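Local coordinates for protein halogenase PltM (Pseudomonas fluorescens, PDB 6BZN) that halogenates phenolic compounds as a flavin-dependent enzyme, with an unusual breadth of both aromatic substrates and halides, at residues Gly256-Ile261 / Cys274-Gln279; Phe60-Ala65 / Ser217-Met222. All coordinates share one frame; numbering follows the deposited sequence.

Contact 1 (Gly256-Ile261 / Cys274-Gln279); sequences GWLWVI and CSIGFQ
W259 holds CG between its backbone N and carbonyl carbon (chi1 80°), and across the hairpin S275 sets OG anti to its own N (chi1 -180°); together these torsions lay the indole over the partner strand and bring the hydroxyl to its rim. NE1 of W259 donates to OG of S275 at 2.8 Å, with the oxygen near the ring plane. The same hydroxyl also bonds OE1 of E64. Beneath the indole lies G277, whose CA is 3.4 Å from the centroid of the W259 six-membered ring and almost on its normal, a close CH-pi contact. A CB on G277 would collide with CH2 of W259, consistent with a glycine at this position. Cutting W259 back to an alanine is likely to leave S275 OG without its indole donor and G277 without the ring that covers it. On the other sheet face, the CB atoms of L258 and F278 meet at 3.9 Å, while V260 CG1 touches C274 SG at 3.6 Å. Paired backbone bonds join W257 with Q279 and I261 with S275. This is an antiparallel beta hairpin within a mixed sheet, its W259 face turned toward V62 of the FAD site.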
loop_
_atom_site.group_PDB
_atom_site.type_symbol
_atom_site.label_atom_id
_atom_site.label_comp_id
_atom_site.label_asym_id
_atom_site.label_seq_id
_atom_site.Cartn_x
_atom_site.Cartn_y
_atom_site.Cartn_z
ATOM N N GLY A 256 -15.757 4.188 -10.234
ATOM C CA GLY A 256 -15.104 4.071 -8.947
ATOM C C GLY A 256 -15.185 2.723 -8.290
ATOM O O GLY A 256 -15.528 1.718 -8.910
ATOM N N TRP A 257 -14.861 2.712 -7.008
ATOM C CA TRP A 257 -14.921 1.490 -6.232
ATOM C C TRP A 257 -15.071 1.761 -4.746
ATOM O O TRP A 257 -14.827 2.882 -4.275
ATOM C CB TRP A 257 -13.690 0.630 -6.510
ATOM C CG TRP A 257 -12.393 1.096 -5.923
ATOM C CD1 TRP A 257 -11.586 2.114 -6.375
ATOM C CD2 TRP A 257 -11.712 0.513 -4.802
ATOM N NE1 TRP A 257 -10.460 2.198 -5.590
ATOM C CE2 TRP A 257 -10.508 1.223 -4.624
ATOM C CE3 TRP A 257 -12.012 -0.539 -3.922
ATOM C CZ2 TRP A 257 -9.608 0.920 -3.588
ATOM C CZ3 TRP A 257 -11.120 -0.852 -2.927
ATOM C CH2 TRP A 257 -9.930 -0.120 -2.756
ATOM N N LEU A 258 -15.499 0.727 -4.031
ATOM C CA LEU A 258 -15.685 0.777 -2.588
ATOM C C LEU A 258 -15.053 -0.460 -1.945
ATOM O O LEU A 258 -15.206 -1.595 -2.443
ATOM C CB LEU A 258 -17.180 0.906 -2.245
ATOM C CG LEU A 258 -17.625 0.816 -0.773
ATOM C CD1 LEU A 258 -18.911 1.600 -0.512
ATOM C CD2 LEU A 258 -17.826 -0.636 -0.329
ATOM N N TRP A 259 -14.359 -0.248 -0.832
ATOM C CA TRP A 259 -13.764 -1.347 -0.077
ATOM C C TRP A 259 -14.581 -1.706 1.150
ATOM O O TRP A 259 -15.158 -0.827 1.785
ATOM C CB TRP A 259 -12.314 -1.034 0.306
ATOM C CG TRP A 259 -12.003 -0.125 1.519
ATOM C CD1 TRP A 259 -12.268 -0.369 2.841
ATOM C CD2 TRP A 259 -11.268 1.104 1.488
ATOM N NE1 TRP A 259 -11.752 0.641 3.632
ATOM C CE2 TRP A 259 -11.140 1.560 2.826
ATOM C CE3 TRP A 259 -10.702 1.873 0.457
ATOM C CZ2 TRP A 259 -10.472 2.749 3.161
ATOM C CZ3 TRP A 259 -10.047 3.071 0.795
ATOM C CH2 TRP A 259 -9.944 3.493 2.128
ATOM N N VAL A 260 -14.596 -3.007 1.460
ATOM C CA VAL A 260 -15.111 -3.547 2.702
ATOM C C VAL A 260 -13.966 -4.367 3.305
ATOM O O VAL A 260 -13.572 -5.418 2.769
ATOM C CB VAL A 260 -16.372 -4.407 2.470
ATOM C CG1 VAL A 260 -16.942 -4.902 3.790
ATOM C CG2 VAL A 260 -17.427 -3.611 1.709
ATOM N N ILE A 261 -13.416 -3.860 4.408
ATOM C CA ILE A 261 -12.221 -4.392 5.036
ATOM C C ILE A 261 -12.557 -4.620 6.507
ATOM O O ILE A 261 -12.371 -3.720 7.335
ATOM C CB ILE A 261 -11.033 -3.425 4.841
ATOM C CG1 ILE A 261 -10.630 -3.419 3.372
ATOM C CG2 ILE A 261 -9.826 -3.808 5.676
ATOM C CD1 ILE A 261 -9.533 -2.449 3.035
ATOM N N CYS A 274 -15.447 -2.291 10.870
ATOM C CA CYS A 274 -15.138 -2.565 9.500
ATOM C C CYS A 274 -14.757 -1.262 8.802
ATOM O O CYS A 274 -15.450 -0.239 8.906
ATOM C CB CYS A 274 -16.350 -3.219 8.845
ATOM S SG CYS A 274 -16.151 -3.669 7.108
ATOM N N SER A 275 -13.644 -1.296 8.081
ATOM C CA SER A 275 -13.208 -0.127 7.335
ATOM C C SER A 275 -13.942 -0.051 6.012
ATOM O O SER A 275 -14.089 -1.067 5.319
ATOM C CB SER A 275 -11.698 -0.170 7.127
ATOM O OG SER A 275 -11.266 0.961 6.406
ATOM N N ILE A 276 -14.400 1.153 5.672
ATOM C CA ILE A 276 -15.162 1.407 4.459
ATOM C C ILE A 276 -14.560 2.639 3.782
ATOM O O ILE A 276 -14.409 3.690 4.416
ATOM C CB ILE A 276 -16.662 1.677 4.762
ATOM C CG1 ILE A 276 -17.306 0.508 5.539
ATOM C CG2 ILE A 276 -17.424 1.978 3.475
ATOM C CD1 ILE A 276 -17.376 -0.840 4.833
ATOM N N GLY A 277 -14.211 2.513 2.504
ATOM C CA GLY A 277 -13.715 3.645 1.723
ATOM C C GLY A 277 -14.290 3.588 0.339
ATOM O O GLY A 277 -14.329 2.513 -0.251
ATOM N N PHE A 278 -14.773 4.706 -0.184
ATOM C CA PHE A 278 -15.200 4.735 -1.591
ATOM C C PHE A 278 -14.492 5.827 -2.362
ATOM O O PHE A 278 -14.246 6.929 -1.836
ATOM C CB PHE A 278 -16.733 4.744 -1.781
ATOM C CG PHE A 278 -17.453 5.936 -1.221
ATOM C CD1 PHE A 278 -17.805 5.991 0.132
ATOM C CD2 PHE A 278 -17.878 6.953 -2.058
ATOM C CE1 PHE A 278 -18.504 7.077 0.639
ATOM C CE2 PHE A 278 -18.586 8.040 -1.553
ATOM C CZ PHE A 278 -18.904 8.097 -0.207
ATOM N N GLN A 279 -14.111 5.474 -3.594
ATOM C CA GLN A 279 -13.245 6.287 -4.424
ATOM C C GLN A 279 -13.906 6.533 -5.751
ATOM O O GLN A 279 -14.510 5.612 -6.311
ATOM C CB GLN A 279 -11.918 5.571 -4.712
ATOM C CG GLN A 279 -10.953 5.452 -3.534
ATOM C CD GLN A 279 -11.509 4.694 -2.342
ATOM O OE1 GLN A 279 -11.628 5.238 -1.247
ATOM N NE2 GLN A 279 -11.862 3.425 -2.550
#

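Contact 2 (Phe60-Ala65 / Ser217-Met222); sequences FSVGEA and SFFTHM
The loop bearing F60, V62 and E64 runs nearly square to the strand of F219 and H221, at 100°, and the closest CA atoms, those of V62 and F219, stay 8.1 Å apart, so side chains make the whole contact. F60 swings its ring away from its own amide nitrogen (chi1 162°), which brings the ring edge to the imidazole of H221: CE1 of F60 stands over the centre of that ring, 3.5 Å from NE2 of H221, and the planes lie 76° apart in an edge-to-face pair. Past CZ on the same rim, CE2 of F60 meets CE2 of F219 at 4.0 Å. V62 puts both methyls on one side of the F219 ring: CG2 lies over the face, offset toward the rim, in a CH-pi contact, and CG1 is 3.6 Å from CD2 of F219. E64 reaches H221 from the opposite direction; NE2 of H221 donates to OE2 of E64 at 2.7 Å, with carboxylate and imidazole nearly coplanar. The other oxygen, OE1, is held by S275 and by a glycerol, probably from the crystallisation liquor, which also meets the backbone N atoms of G63 and A65. R140, an FAD-site residue, bonds G63 O. The carboxylate is therefore gripped at both oxygens, which should fix its rotation, while the bond to E64 and the edge of F60 hold the imidazole in place. A polar link flanked by aromatic packing thus ties the sheet to a loop whose S61, V62 and A65 bind FAD.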
loop_
_atom_site.group_PDB
_atom_site.type_symbol
_atom_site.label_atom_id
_atom_site.label_comp_id
_atom_site.label_asym_id
_atom_site.label_seq_id
_atom_site.Cartn_x
_atom_site.Cartn_y
_atom_site.Cartn_z
ATOM N N PHE A 60 -6.053 7.463 14.354
ATOM C CA PHE A 60 -6.611 6.727 13.230
ATOM C C PHE A 60 -5.756 6.927 11.981
ATOM O O PHE A 60 -5.176 7.995 11.760
ATOM C CB PHE A 60 -8.046 7.208 13.035
ATOM C CG PHE A 60 -8.650 6.888 11.707
ATOM C CD1 PHE A 60 -9.337 5.696 11.509
ATOM C CD2 PHE A 60 -8.607 7.822 10.680
ATOM C CE1 PHE A 60 -9.935 5.421 10.291
ATOM C CE2 PHE A 60 -9.200 7.555 9.457
ATOM C CZ PHE A 60 -9.866 6.347 9.261
ATOM N N SER A 61 -5.646 5.873 11.185
ATOM C CA SER A 61 -5.068 5.979 9.857
ATOM C C SER A 61 -5.668 4.879 8.968
ATOM O O SER A 61 -6.055 3.838 9.479
ATOM C CB SER A 61 -3.542 5.870 9.957
ATOM O OG SER A 61 -2.959 5.702 8.686
ATOM N N VAL A 62 -5.789 5.123 7.664
ATOM C CA VAL A 62 -6.116 4.032 6.717
ATOM C C VAL A 62 -4.798 3.489 6.142
ATOM O O VAL A 62 -3.721 3.862 6.619
ATOM C CB VAL A 62 -7.164 4.425 5.636
ATOM C CG1 VAL A 62 -8.557 4.496 6.265
ATOM C CG2 VAL A 62 -6.789 5.726 4.949
ATOM N N GLY A 63 -4.866 2.596 5.146
ATOM C CA GLY A 63 -3.683 1.871 4.682
ATOM C C GLY A 63 -3.655 0.573 5.454
ATOM O O GLY A 63 -2.769 0.327 6.260
ATOM N N GLU A 64 -4.662 -0.258 5.200
ATOM C CA GLU A 64 -5.004 -1.361 6.093
ATOM C C GLU A 64 -4.808 -2.749 5.500
ATOM O O GLU A 64 -4.640 -3.714 6.251
ATOM C CB GLU A 64 -6.449 -1.196 6.554
ATOM C CG GLU A 64 -6.675 0.115 7.328
ATOM C CD GLU A 64 -8.095 0.642 7.291
ATOM O OE1 GLU A 64 -8.684 0.734 6.190
ATOM O OE2 GLU A 64 -8.599 1.027 8.374
ATOM N N ALA A 65 -4.828 -2.871 4.180
ATOM C CA ALA A 65 -4.802 -4.195 3.563
ATOM C C ALA A 65 -3.372 -4.616 3.333
ATOM O O ALA A 65 -2.681 -4.067 2.467
ATOM C CB ALA A 65 -5.574 -4.188 2.250
ATOM N N SER A 217 -11.279 10.159 -2.451
ATOM C CA SER A 217 -11.568 9.101 -1.504
ATOM C C SER A 217 -12.382 9.619 -0.326
ATOM O O SER A 217 -12.093 10.700 0.210
ATOM C CB SER A 217 -10.252 8.482 -1.006
ATOM O OG SER A 217 -10.505 7.365 -0.173
ATOM N N PHE A 218 -13.395 8.837 0.055
ATOM C CA PHE A 218 -14.175 9.020 1.274
ATOM C C PHE A 218 -13.968 7.770 2.127
ATOM O O PHE A 218 -14.189 6.656 1.629
ATOM C CB PHE A 218 -15.664 9.086 0.982
ATOM C CG PHE A 218 -16.113 10.245 0.123
ATOM C CD1 PHE A 218 -16.023 10.178 -1.258
ATOM C CD2 PHE A 218 -16.745 11.341 0.698
ATOM C CE1 PHE A 218 -16.491 11.207 -2.058
ATOM C CE2 PHE A 218 -17.211 12.384 -0.086
ATOM C CZ PHE A 218 -17.090 12.317 -1.471
ATOM N N PHE A 219 -13.582 7.918 3.389
ATOM C CA PHE A 219 -13.335 6.751 4.229
ATOM C C PHE A 219 -13.701 6.936 5.692
ATOM O O PHE A 219 -13.692 8.053 6.236
ATOM C CB PHE A 219 -11.888 6.263 4.104
ATOM C CG PHE A 219 -10.857 7.349 4.239
ATOM C CD1 PHE A 219 -10.519 8.140 3.146
ATOM C CD2 PHE A 219 -10.242 7.591 5.448
ATOM C CE1 PHE A 219 -9.572 9.152 3.261
ATOM C CE2 PHE A 219 -9.287 8.592 5.568
ATOM C CZ PHE A 219 -8.950 9.369 4.472
ATOM N N THR A 220 -14.038 5.814 6.316
ATOM C CA THR A 220 -14.443 5.799 7.710
ATOM C C THR A 220 -14.374 4.363 8.245
ATOM O O THR A 220 -14.039 3.422 7.504
ATOM C CB THR A 220 -15.872 6.391 7.890
ATOM O OG1 THR A 220 -16.113 6.644 9.274
ATOM C CG2 THR A 220 -16.956 5.448 7.367
ATOM N N HIS A 221 -14.712 4.213 9.517
ATOM C CA HIS A 221 -14.909 2.919 10.120
ATOM C C HIS A 221 -16.346 2.801 10.620
ATOM O O HIS A 221 -16.900 3.758 11.162
ATOM C CB HIS A 221 -13.960 2.710 11.300
ATOM C CG HIS A 221 -12.537 2.444 10.920
ATOM N ND1 HIS A 221 -11.540 2.313 11.864
ATOM C CD2 HIS A 221 -11.939 2.288 9.719
ATOM C CE1 HIS A 221 -10.394 2.059 11.258
ATOM N NE2 HIS A 221 -10.610 2.027 9.956
ATOM N N MET A 222 -16.923 1.610 10.457
ATOM C CA MET A 222 -18.326 1.367 10.798
ATOM C C MET A 222 -18.534 0.141 11.652
ATOM O O MET A 222 -17.753 -0.826 11.604
ATOM C CB MET A 222 -19.172 1.214 9.538
ATOM C CG MET A 222 -19.141 2.412 8.602
ATOM S SD MET A 222 -20.441 2.222 7.369
ATOM C CE MET A 222 -20.070 3.609 6.310
#

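Overall arrangement
Contacts 1 and 2 show how distant pieces of sequence can converge on one sheet: their centres are about 8 Å apart. Along the chain they come in series, the loop 60-65 first, then 217-222, then the two hairpin strands of contact 1. Strands 256-262, 273-281 and 215-223 are consecutive neighbours in the mixed sheet, so strand 273-281 separates the two others, and the loop of contact 2 packs on the sheet face that carries W259, S275, F219 and H221. Besides sharing the S275-E64 pair, the contacts meet where S275 CB packs on H221 CD2 at 3.6 Å and where I276 O lies 3.6 Å from F219 CB. An FAD-binding loop is thereby joined to both strands 273-281 and 215-223.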